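Putative peptide ABC-transport system periplasmic peptide-binding protein (Campylobacter jejuni, PDB 4OEV) binds nickel outside the cytoplasm and probably hands it to an ABC-type importer, although its family is generally assigned to peptide uptake. Local coordinates at residues P3-I9 with V489-K494. Sequence-based numbering, arbitrary orientation.
Sequences PKDTLII and VYEWSK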
loop_
_atom_site.group_PDB
_atom_site.type_symbol
_atom_site.label_atom_id
_atom_site.label_comp_id
_atom_site.label_asym_id
_atom_site.label_seq_id
_atom_site.Cartn_x
_atom_site.Cartn_y
_atom_site.Cartn_z
ATOM N N PRO A 3 -29.309 5.852 -9.431
ATOM C CA PRO A 3 -30.362 4.840 -9.234
ATOM C C PRO A 3 -30.038 3.943 -8.037
ATOM O O PRO A 3 -28.871 3.780 -7.659
ATOM C CB PRO A 3 -30.346 4.023 -10.529
ATOM C CG PRO A 3 -29.520 4.764 -11.498
ATOM C CD PRO A 3 -28.874 5.947 -10.837
ATOM N N LYS A 4 -31.075 3.348 -7.471
ATOM C CA LYS A 4 -30.946 2.506 -6.295
ATOM C C LYS A 4 -30.137 1.229 -6.607
ATOM O O LYS A 4 -29.559 0.612 -5.711
ATOM C CB LYS A 4 -32.360 2.206 -5.771
ATOM C CG LYS A 4 -32.476 1.547 -4.405
ATOM C CD LYS A 4 -33.915 1.069 -4.157
ATOM C CE LYS A 4 -34.012 -0.132 -3.210
ATOM N NZ LYS A 4 -34.144 0.373 -1.794
ATOM N N ASP A 5 -30.054 0.859 -7.880
ATOM C CA ASP A 5 -29.387 -0.394 -8.258
ATOM C C ASP A 5 -27.951 -0.176 -8.700
ATOM O O ASP A 5 -27.276 -1.110 -9.142
ATOM C CB ASP A 5 -30.196 -1.100 -9.358
ATOM C CG ASP A 5 -30.038 -0.451 -10.738
ATOM O OD1 ASP A 5 -29.578 0.699 -10.859
ATOM O OD2 ASP A 5 -30.449 -1.080 -11.728
ATOM N N THR A 6 -27.473 1.056 -8.541
ATOM C CA THR A 6 -26.134 1.440 -8.967
ATOM C C THR A 6 -25.351 2.016 -7.780
ATOM O O THR A 6 -25.896 2.845 -7.051
ATOM C CB THR A 6 -26.187 2.509 -10.093
ATOM O OG1 THR A 6 -26.897 2.007 -11.230
ATOM C CG2 THR A 6 -24.796 2.953 -10.507
ATOM N N LEU A 7 -24.107 1.548 -7.585
ATOM C CA LEU A 7 -23.183 2.121 -6.597
ATOM C C LEU A 7 -22.104 2.888 -7.340
ATOM O O LEU A 7 -21.502 2.363 -8.246
ATOM C CB LEU A 7 -22.517 1.038 -5.747
ATOM C CG LEU A 7 -23.291 0.546 -4.519
ATOM C CD1 LEU A 7 -22.492 -0.481 -3.722
ATOM C CD2 LEU A 7 -23.764 1.711 -3.649
ATOM N N ILE A 8 -21.843 4.141 -6.977
ATOM C CA ILE A 8 -20.735 4.842 -7.612
ATOM C C ILE A 8 -19.763 5.243 -6.542
ATOM O O ILE A 8 -20.103 6.007 -5.652
ATOM C CB ILE A 8 -21.178 6.076 -8.391
ATOM C CG1 ILE A 8 -22.326 5.717 -9.333
ATOM C CG2 ILE A 8 -19.981 6.716 -9.100
ATOM C CD1 ILE A 8 -22.652 6.756 -10.317
ATOM N N ILE A 9 -18.556 4.694 -6.609
ATOM C CA ILE A 9 -17.557 4.945 -5.567
ATOM C C ILE A 9 -16.311 5.591 -6.132
ATOM O O ILE A 9 -15.722 5.096 -7.082
ATOM C CB ILE A 9 -17.129 3.653 -4.861
ATOM C CG1 ILE A 9 -18.337 2.859 -4.354
ATOM C CG2 ILE A 9 -16.109 3.927 -3.759
ATOM C CD1 ILE A 9 -17.916 1.575 -3.697
ATOM N N VAL A 489 -17.745 -4.685 -0.510
ATOM C CA VAL A 489 -18.669 -3.907 -1.333
ATOM C C VAL A 489 -19.834 -4.762 -1.877
ATOM O O VAL A 489 -20.935 -4.255 -2.062
ATOM C CB VAL A 489 -17.940 -3.224 -2.506
ATOM C CG1 VAL A 489 -17.369 -4.270 -3.451
ATOM C CG2 VAL A 489 -18.898 -2.277 -3.231
ATOM N N TYR A 490 -19.623 -6.065 -2.065
ATOM C CA TYR A 490 -20.707 -6.905 -2.550
ATOM C C TYR A 490 -21.847 -7.077 -1.533
ATOM O O TYR A 490 -22.849 -7.733 -1.833
ATOM C CB TYR A 490 -20.177 -8.309 -2.975
ATOM C CG TYR A 490 -19.328 -9.045 -1.939
ATOM C CD1 TYR A 490 -19.917 -9.848 -0.972
ATOM C CD2 TYR A 490 -17.934 -8.920 -1.934
ATOM C CE1 TYR A 490 -19.153 -10.525 -0.032
ATOM C CE2 TYR A 490 -17.156 -9.594 -1.005
ATOM C CZ TYR A 490 -17.770 -10.391 -0.057
ATOM O OH TYR A 490 -17.007 -11.055 0.879
ATOM N N GLU A 491 -21.677 -6.568 -0.322
ATOM C CA GLU A 491 -22.749 -6.602 0.670
ATOM C C GLU A 491 -23.419 -5.231 0.768
ATOM O O GLU A 491 -24.395 -5.077 1.502
ATOM C CB GLU A 491 -22.215 -7.027 2.044
ATOM C CG GLU A 491 -21.502 -8.359 2.030
ATOM C CD GLU A 491 -21.101 -8.835 3.420
ATOM O OE1 GLU A 491 -20.665 -7.998 4.234
ATOM O OE2 GLU A 491 -21.191 -10.046 3.707
ATOM N N TRP A 492 -22.898 -4.240 0.041
ATOM C CA TRP A 492 -23.455 -2.873 0.146
ATOM C C TRP A 492 -24.720 -2.762 -0.680
ATOM O O TRP A 492 -24.815 -3.390 -1.734
ATOM C CB TRP A 492 -22.466 -1.804 -0.335
ATOM C CG TRP A 492 -21.154 -1.709 0.378
ATOM C CD1 TRP A 492 -20.644 -2.577 1.291
ATOM C CD2 TRP A 492 -20.178 -0.651 0.245
ATOM N NE1 TRP A 492 -19.400 -2.143 1.717
ATOM C CE2 TRP A 492 -19.102 -0.963 1.094
ATOM C CE3 TRP A 492 -20.123 0.534 -0.507
ATOM C CZ2 TRP A 492 -17.963 -0.145 1.205
ATOM C CZ3 TRP A 492 -18.999 1.348 -0.396
ATOM C CH2 TRP A 492 -17.933 0.999 0.454
ATOM N N SER A 493 -25.694 -1.972 -0.215
ATOM C CA SER A 493 -26.909 -1.743 -0.980
ATOM C C SER A 493 -27.641 -0.461 -0.571
ATOM O O SER A 493 -27.354 0.146 0.467
ATOM C CB SER A 493 -27.889 -2.915 -0.838
ATOM O OG SER A 493 -28.376 -2.985 0.487
ATOM N N LYS A 494 -28.577 -0.054 -1.420
ATOM C CA LYS A 494 -29.428 1.098 -1.138
ATOM C C LYS A 494 -30.849 0.634 -0.925
ATOM O O LYS A 494 -31.226 -0.447 -1.415
ATOM C CB LYS A 494 -29.359 2.103 -2.266
ATOM C CG LYS A 494 -27.986 2.705 -2.421
ATOM C CD LYS A 494 -27.834 3.181 -3.837
ATOM C CE LYS A 494 -26.733 4.174 -3.978
ATOM N NZ LYS A 494 -26.800 4.765 -5.341
ATOM O OXT LYS A 494 -31.597 1.322 -0.221
HETATM O O HOH W 1 -28.469 -1.644 -3.743
#
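Lys494, the last residue of the chain, reaches into the turn that precedes the first strand and shows how two chain ends can be fastened together. Its CB lies 3.8 Å from CG of Lys4. Beyond CG the chain runs extended, carrying CD past the carbonyl oxygens of Lys4 and Thr6 and bringing CE to 3.9 Å from CD2 of Leu7. At the tip, NZ donates to Thr6 O at 2.7 Å, meeting it nearly end-on (C=O...N angle 173°), and more weakly to Pro3 O, which also accepts the turn-closing bond from Thr6 N. The same ammonium forms a salt bridge with Asp213, which probably offsets its charge.

Lys4 runs alongside it, pointing the other way. Bent at its last torsion (chi4 90°), it sets NZ 3.1 Å from Lys494 O, approached from the side and out of the carbonyl plane (C=O...N angle 96°), and forms a salt bridge with OXT, whose hydrogen bond is weak. One water links Lys4 O to Lys494 N. Deeper in, CD1 of Leu7 packs against Trp492 CB, while CD1 of Ile9 touches Trp492 CZ3 at 3.5 Å, and both methyls rest on CG2 of Val489. Trp492 NE1 turns instead to Asn488.

The C-terminal tail thus runs back alongside the start of edge strand 6-11 of a mixed four-stranded sheet, joining both chain termini in one lobe of the family 5 solute-binding fold.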